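Mandelate racemase / muconate lactonizing enzyme (Burkholderia pseudomallei, PDB 2POD) is of unknown function but belongs to the enolase superfamily, may act as a lyase, and binds a sodium ion in its barrel domain. Local coordinates at residues 120-125 against 174-179; 114-119 against 371-376. All blocks are in the same frame, centred on the assembly; numbering follows the deposited sequence.

Interaction 1 of 2, residues 120-125 against 174-179; sequences YNTCAG and AMKIWP
Lys176 NZ is gripped by two groups: it donates to Tyr120 OH at 3.2 Å and forms a salt bridge with Glu246, a ligand of the bound sodium ion. The two segments are neighbouring parallel strands of the C-terminal alpha/beta (TIM-type) barrel of the enolase superfamily, their directions 22° apart and their axes 4.6 Å apart at closest approach. Parallel pairing is evidenced by three backbone bonds: Asn121 N to Ala174 O, Lys176 N to Asn121 O, and Cys123 N to Lys176 O.

The Lys176 chain leaves the backbone with CG anti to N and bends at chi3 (84°), which brings NZ round to the phenol oxygen. Its CB lies near the plane of the Tyr120 ring, at the edge, 3.7 Å from CE1. Thr122 runs alongside it, with OG1 3.6 Å from Lys176 CE; that hydroxyl bonds to Glu347. Thr122 and Lys176 share one face of the sheet, and the Lys176 side chain comes within about 4 Å of the sodium ion. Met175 points to the other face with Asn121, and its CB packs against the SG of Cys123, just past the strand; Leu163 of helix 160-170 touches both.

Beyond the last bridge the strands part, and Cys123 centres an inverse gamma turn closed by Ala124 N to Thr122 O. Trp178 reaches back across this turn: Thr122 CG2 touches its CZ3 at 3.6 Å, while Ala124 CB meets CH2 at the ring edge, in plane.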
loop_
_atom_site.group_PDB
_atom_site.type_symbol
_atom_site.label_atom_id
_atom_site.label_comp_id
_atom_site.label_asym_id
_atom_site.label_seq_id
_atom_site.Cartn_x
_atom_site.Cartn_y
_atom_site.Cartn_z
ATOM N N TYR B 120 16.600 6.915 -34.769
ATOM C CA TYR B 120 17.509 5.826 -34.435
ATOM C C TYR B 120 17.256 4.661 -35.368
ATOM O O TYR B 120 16.132 4.471 -35.840
ATOM C CB TYR B 120 17.377 5.399 -32.961
ATOM C CG TYR B 120 16.167 4.563 -32.589
ATOM C CD1 TYR B 120 16.238 3.165 -32.546
ATOM C CD2 TYR B 120 14.955 5.168 -32.249
ATOM C CE1 TYR B 120 15.124 2.393 -32.201
ATOM C CE2 TYR B 120 13.839 4.405 -31.890
ATOM C CZ TYR B 120 13.930 3.021 -31.875
ATOM O OH TYR B 120 12.837 2.264 -31.516
ATOM N N ASN B 121 18.302 3.883 -35.634
ATOM C CA ASN B 121 18.208 2.808 -36.617
ATOM C C ASN B 121 17.989 1.453 -35.987
ATOM O O ASN B 121 18.836 0.946 -35.253
ATOM C CB ASN B 121 19.416 2.782 -37.557
ATOM C CG ASN B 121 19.127 2.031 -38.846
ATOM O OD1 ASN B 121 18.414 2.527 -39.720
ATOM N ND2 ASN B 121 19.662 0.821 -38.962
ATOM N N THR B 122 16.833 0.871 -36.272
ATOM C CA THR B 122 16.577 -0.513 -35.924
ATOM C C THR B 122 17.291 -1.401 -36.946
ATOM O O THR B 122 16.917 -1.444 -38.123
ATOM C CB THR B 122 15.057 -0.775 -35.849
ATOM O OG1 THR B 122 14.517 -0.025 -34.759
ATOM C CG2 THR B 122 14.734 -2.248 -35.639
ATOM N N CYS B 123 18.331 -2.092 -36.481
ATOM C CA CYS B 123 19.242 -2.845 -37.339
ATOM C C CYS B 123 18.636 -4.165 -37.826
ATOM O O CYS B 123 19.132 -5.247 -37.503
ATOM C CB CYS B 123 20.568 -3.098 -36.613
ATOM S SG CYS B 123 21.421 -1.597 -36.062
ATOM N N ALA B 124 17.549 -4.059 -38.590
ATOM C CA ALA B 124 16.960 -5.185 -39.314
ATOM C C ALA B 124 17.561 -5.291 -40.711
ATOM O O ALA B 124 18.002 -4.288 -41.285
ATOM C CB ALA B 124 15.451 -5.017 -39.403
ATOM N N GLY B 125 17.572 -6.506 -41.253
ATOM C CA GLY B 125 17.848 -6.720 -42.672
ATOM C C GLY B 125 16.640 -6.436 -43.552
ATOM O O GLY B 125 15.513 -6.348 -43.048
ATOM N N ALA B 174 22.114 6.584 -32.735
ATOM C CA ALA B 174 21.479 5.503 -31.963
ATOM C C ALA B 174 21.095 4.268 -32.788
ATOM O O ALA B 174 20.527 4.391 -33.870
ATOM C CB ALA B 174 20.272 6.031 -31.182
HETATM N N MSE B 175 21.408 3.081 -32.262
HETATM C CA MSE B 175 20.948 1.809 -32.845
HETATM C C MSE B 175 20.134 0.969 -31.869
HETATM O O MSE B 175 20.416 0.949 -30.669
HETATM C CB MSE B 175 22.111 0.937 -33.324
HETATM C CG MSE B 175 23.375 1.660 -33.666
HETATM SE SE MSE B 175 25.007 0.724 -33.159
HETATM C CE MSE B 175 24.570 -1.093 -33.735
ATOM N N LYS B 176 19.158 0.242 -32.407
ATOM C CA LYS B 176 18.519 -0.857 -31.695
ATOM C C LYS B 176 18.939 -2.225 -32.216
ATOM O O LYS B 176 18.844 -2.507 -33.412
ATOM C CB LYS B 176 17.000 -0.730 -31.753
ATOM C CG LYS B 176 16.277 -1.639 -30.773
ATOM C CD LYS B 176 14.893 -1.122 -30.481
ATOM C CE LYS B 176 13.914 -1.585 -31.537
ATOM N NZ LYS B 176 12.588 -0.928 -31.369
ATOM N N ILE B 177 19.398 -3.076 -31.304
ATOM C CA ILE B 177 19.777 -4.446 -31.642
ATOM C C ILE B 177 19.033 -5.472 -30.773
ATOM O O ILE B 177 18.440 -5.110 -29.758
ATOM C CB ILE B 177 21.306 -4.643 -31.551
ATOM C CG1 ILE B 177 21.798 -4.382 -30.123
ATOM C CG2 ILE B 177 22.017 -3.706 -32.540
ATOM C CD1 ILE B 177 23.193 -4.881 -29.858
ATOM N N TRP B 178 19.056 -6.742 -31.179
ATOM C CA TRP B 178 18.400 -7.795 -30.406
ATOM C C TRP B 178 19.136 -9.141 -30.286
ATOM O O TRP B 178 18.562 -10.182 -30.613
ATOM C CB TRP B 178 16.955 -7.999 -30.875
ATOM C CG TRP B 178 16.790 -8.196 -32.350
ATOM C CD1 TRP B 178 16.708 -9.389 -33.016
ATOM C CD2 TRP B 178 16.676 -7.173 -33.347
ATOM N NE1 TRP B 178 16.557 -9.170 -34.364
ATOM C CE2 TRP B 178 16.535 -7.820 -34.595
ATOM C CE3 TRP B 178 16.682 -5.772 -33.310
ATOM C CZ2 TRP B 178 16.395 -7.114 -35.790
ATOM C CZ3 TRP B 178 16.554 -5.076 -34.494
ATOM C CH2 TRP B 178 16.401 -5.747 -35.717
ATOM N N PRO B 179 20.384 -9.140 -29.758
ATOM C CA PRO B 179 21.216 -10.352 -29.801
ATOM C C PRO B 179 20.868 -11.487 -28.811
ATOM O O PRO B 179 21.482 -12.554 -28.878
ATOM C CB PRO B 179 22.616 -9.815 -29.513
ATOM C CG PRO B 179 22.389 -8.623 -28.667
ATOM C CD PRO B 179 21.087 -8.023 -29.096
#

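Interaction 2 of 2, residues 114-119 against 371-376; sequences RDTIRT and HITVPD
Arg118 CA sits over the centre of the His371 imidazole, 3.7 Å from the ring centroid and 11° off the normal, a CH-pi contact on the sheet face that carries these two side chains. They form a non-hydrogen-bonded antiparallel pair, with CA atoms 4.2 Å apart. Next to it, Ile117 and Ile372 make the hydrogen-bonded pair: Ile372 N to Ile117 O is 2.7 Å and Ile117 N to Ile372 O is 2.9 Å, both nearly straight. On the His371 face the extended Arg118 chain leads away from 371-376 to a salt bridge with Asp216 and a cation-pi contact with Tyr191 of the second subunit.

The tightly packed part is the opposite face. Ile117 CG2 meets Ile372 CG2 at 3.8 Å, and Thr119 CB presses on the same methyl at about a right angle between the side chains. Each isoleucine has CG1 anti to N, which turns its CG2 branch to the partner strand. Ser337 of helix 327-339 lies against Ile117, and Val367 backs Ile372.

Toward solvent the contact is looser. Thr116 OG1 and His371 ND1 share only a weak hydrogen bond of 3.4 Å, whereas Thr373 OG1 donates to Asp115 O at 3.0 Å, with the donor 16° from the carbonyl plane. The exposed Asp115 carboxylate pairs instead with Lys112.

The 123° angle between the strand directions departs far from antiparallel alignment; this short, splayed pairing attaches the hairpin of 366-368 and 371-373 to the first strand of the enolase-type barrel.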
loop_
_atom_site.group_PDB
_atom_site.type_symbol
_atom_site.label_atom_id
_atom_site.label_comp_id
_atom_site.label_asym_id
_atom_site.label_seq_id
_atom_site.Cartn_x
_atom_site.Cartn_y
_atom_site.Cartn_z
ATOM N N ARG B 114 8.839 20.744 -33.006
ATOM C CA ARG B 114 10.150 20.695 -33.641
ATOM C C ARG B 114 9.970 20.580 -35.165
ATOM O O ARG B 114 8.913 20.146 -35.638
ATOM C CB ARG B 114 10.954 19.506 -33.092
ATOM C CG ARG B 114 10.280 18.141 -33.294
ATOM C CD ARG B 114 10.839 17.064 -32.367
ATOM N NE ARG B 114 10.734 17.428 -30.952
ATOM C CZ ARG B 114 9.636 17.305 -30.207
ATOM N NH1 ARG B 114 8.511 16.814 -30.724
ATOM N NH2 ARG B 114 9.666 17.679 -28.931
ATOM N N ASP B 115 10.996 20.971 -35.923
ATOM C CA ASP B 115 10.996 20.797 -37.387
ATOM C C ASP B 115 11.394 19.384 -37.812
ATOM O O ASP B 115 10.759 18.791 -38.684
ATOM C CB ASP B 115 11.916 21.814 -38.071
ATOM C CG ASP B 115 11.503 23.253 -37.813
ATOM O OD1 ASP B 115 12.410 24.098 -37.630
ATOM O OD2 ASP B 115 10.282 23.536 -37.795
ATOM N N THR B 116 12.461 18.867 -37.207
ATOM C CA THR B 116 12.865 17.476 -37.364
ATOM C C THR B 116 12.933 16.814 -35.993
ATOM O O THR B 116 13.037 17.498 -34.970
ATOM C CB THR B 116 14.259 17.357 -38.017
ATOM O OG1 THR B 116 15.240 18.009 -37.194
ATOM C CG2 THR B 116 14.272 17.960 -39.431
ATOM N N ILE B 117 12.888 15.485 -35.977
ATOM C CA ILE B 117 13.188 14.719 -34.774
ATOM C C ILE B 117 14.338 13.765 -35.033
ATOM O O ILE B 117 14.454 13.220 -36.127
ATOM C CB ILE B 117 11.938 13.980 -34.217
ATOM C CG1 ILE B 117 12.255 13.280 -32.890
ATOM C CG2 ILE B 117 11.321 13.049 -35.254
ATOM C CD1 ILE B 117 11.056 12.819 -32.121
ATOM N N ARG B 118 15.198 13.602 -34.028
ATOM C CA ARG B 118 16.232 12.571 -34.002
ATOM C C ARG B 118 15.668 11.196 -34.340
ATOM O O ARG B 118 14.625 10.787 -33.820
ATOM C CB ARG B 118 16.895 12.545 -32.623
ATOM C CG ARG B 118 18.120 11.659 -32.519
ATOM C CD ARG B 118 18.872 11.953 -31.242
ATOM N NE ARG B 118 19.934 10.982 -30.998
ATOM C CZ ARG B 118 19.879 10.019 -30.084
ATOM N NH1 ARG B 118 18.809 9.886 -29.308
ATOM N NH2 ARG B 118 20.907 9.193 -29.940
ATOM N N THR B 119 16.352 10.504 -35.243
ATOM C CA THR B 119 16.015 9.128 -35.562
ATOM C C THR B 119 17.009 8.169 -34.922
ATOM O O THR B 119 18.103 8.572 -34.539
ATOM C CB THR B 119 15.892 8.909 -37.090
ATOM O OG1 THR B 119 15.075 7.763 -37.341
ATOM C CG2 THR B 119 17.262 8.728 -37.760
ATOM N N HIS B 371 18.422 12.574 -38.344
ATOM C CA HIS B 371 17.183 13.272 -38.015
ATOM C C HIS B 371 16.168 13.088 -39.140
ATOM O O HIS B 371 16.543 13.014 -40.307
ATOM C CB HIS B 371 17.452 14.767 -37.791
ATOM C CG HIS B 371 17.954 15.099 -36.418
ATOM N ND1 HIS B 371 17.206 15.814 -35.506
ATOM C CD2 HIS B 371 19.133 14.831 -35.807
ATOM C CE1 HIS B 371 17.898 15.963 -34.390
ATOM N NE2 HIS B 371 19.071 15.374 -34.546
ATOM N N ILE B 372 14.889 13.030 -38.780
ATOM C CA ILE B 372 13.813 12.648 -39.698
ATOM C C ILE B 372 12.672 13.678 -39.628
ATOM O O ILE B 372 12.427 14.276 -38.575
ATOM C CB ILE B 372 13.335 11.165 -39.445
ATOM C CG1 ILE B 372 12.356 10.679 -40.520
ATOM C CG2 ILE B 372 12.757 10.975 -38.038
ATOM C CD1 ILE B 372 11.970 9.207 -40.407
ATOM N N THR B 373 12.009 13.910 -40.760
ATOM C CA THR B 373 10.883 14.844 -40.843
ATOM C C THR B 373 9.820 14.318 -41.808
ATOM O O THR B 373 10.031 13.302 -42.449
ATOM C CB THR B 373 11.348 16.267 -41.245
ATOM O OG1 THR B 373 10.250 17.185 -41.141
ATOM C CG2 THR B 373 11.913 16.290 -42.671
ATOM N N VAL B 374 8.677 14.994 -41.898
ATOM C CA VAL B 374 7.570 14.537 -42.753
ATOM C C VAL B 374 7.776 14.931 -44.226
ATOM O O VAL B 374 8.491 15.896 -44.508
ATOM C CB VAL B 374 6.184 15.058 -42.251
ATOM C CG1 VAL B 374 5.815 14.419 -40.926
ATOM C CG2 VAL B 374 6.161 16.574 -42.140
ATOM N N PRO B 375 7.148 14.191 -45.166
ATOM C CA PRO B 375 6.863 14.773 -46.487
ATOM C C PRO B 375 5.889 15.949 -46.401
ATOM O O PRO B 375 4.963 15.923 -45.584
ATOM C CB PRO B 375 6.212 13.614 -47.250
ATOM C CG PRO B 375 5.683 12.704 -46.187
ATOM C CD PRO B 375 6.685 12.794 -45.079
ATOM N N ASP B 376 6.110 16.961 -47.239
ATOM C CA ASP B 376 5.242 18.138 -47.315
ATOM C C ASP B 376 3.830 17.803 -47.790
ATOM O O ASP B 376 3.629 16.912 -48.617
ATOM C CB ASP B 376 5.852 19.201 -48.239
ATOM C CG ASP B 376 6.623 20.268 -47.478
ATOM O OD1 ASP B 376 6.113 21.406 -47.375
ATOM O OD2 ASP B 376 7.737 19.973 -46.988
#

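Overall arrangement
Strand 117-122 serves both contacts, and their centres lie about 19 Å apart. Interaction 1 is buried and takes the later end of the strand, in parallel pairing beside the sodium site; interaction 2 takes its beginning, pairs antiparallel with a hairpin strand, and is only partly buried. Their chemistry follows this placement. The inner contact engages a lysine paired with the metal ligand Glu246, and hydroxyls directed to Glu347, the one from Tyr120 weakly, while the outer one combines a small aliphatic cluster with a histidine face and threonine bonds near solvent. They meet where Arg118 NH2 packs on Ala174 CB at 3.5 Å. In sequence, interaction 1 is nested within the loop closed by interaction 2.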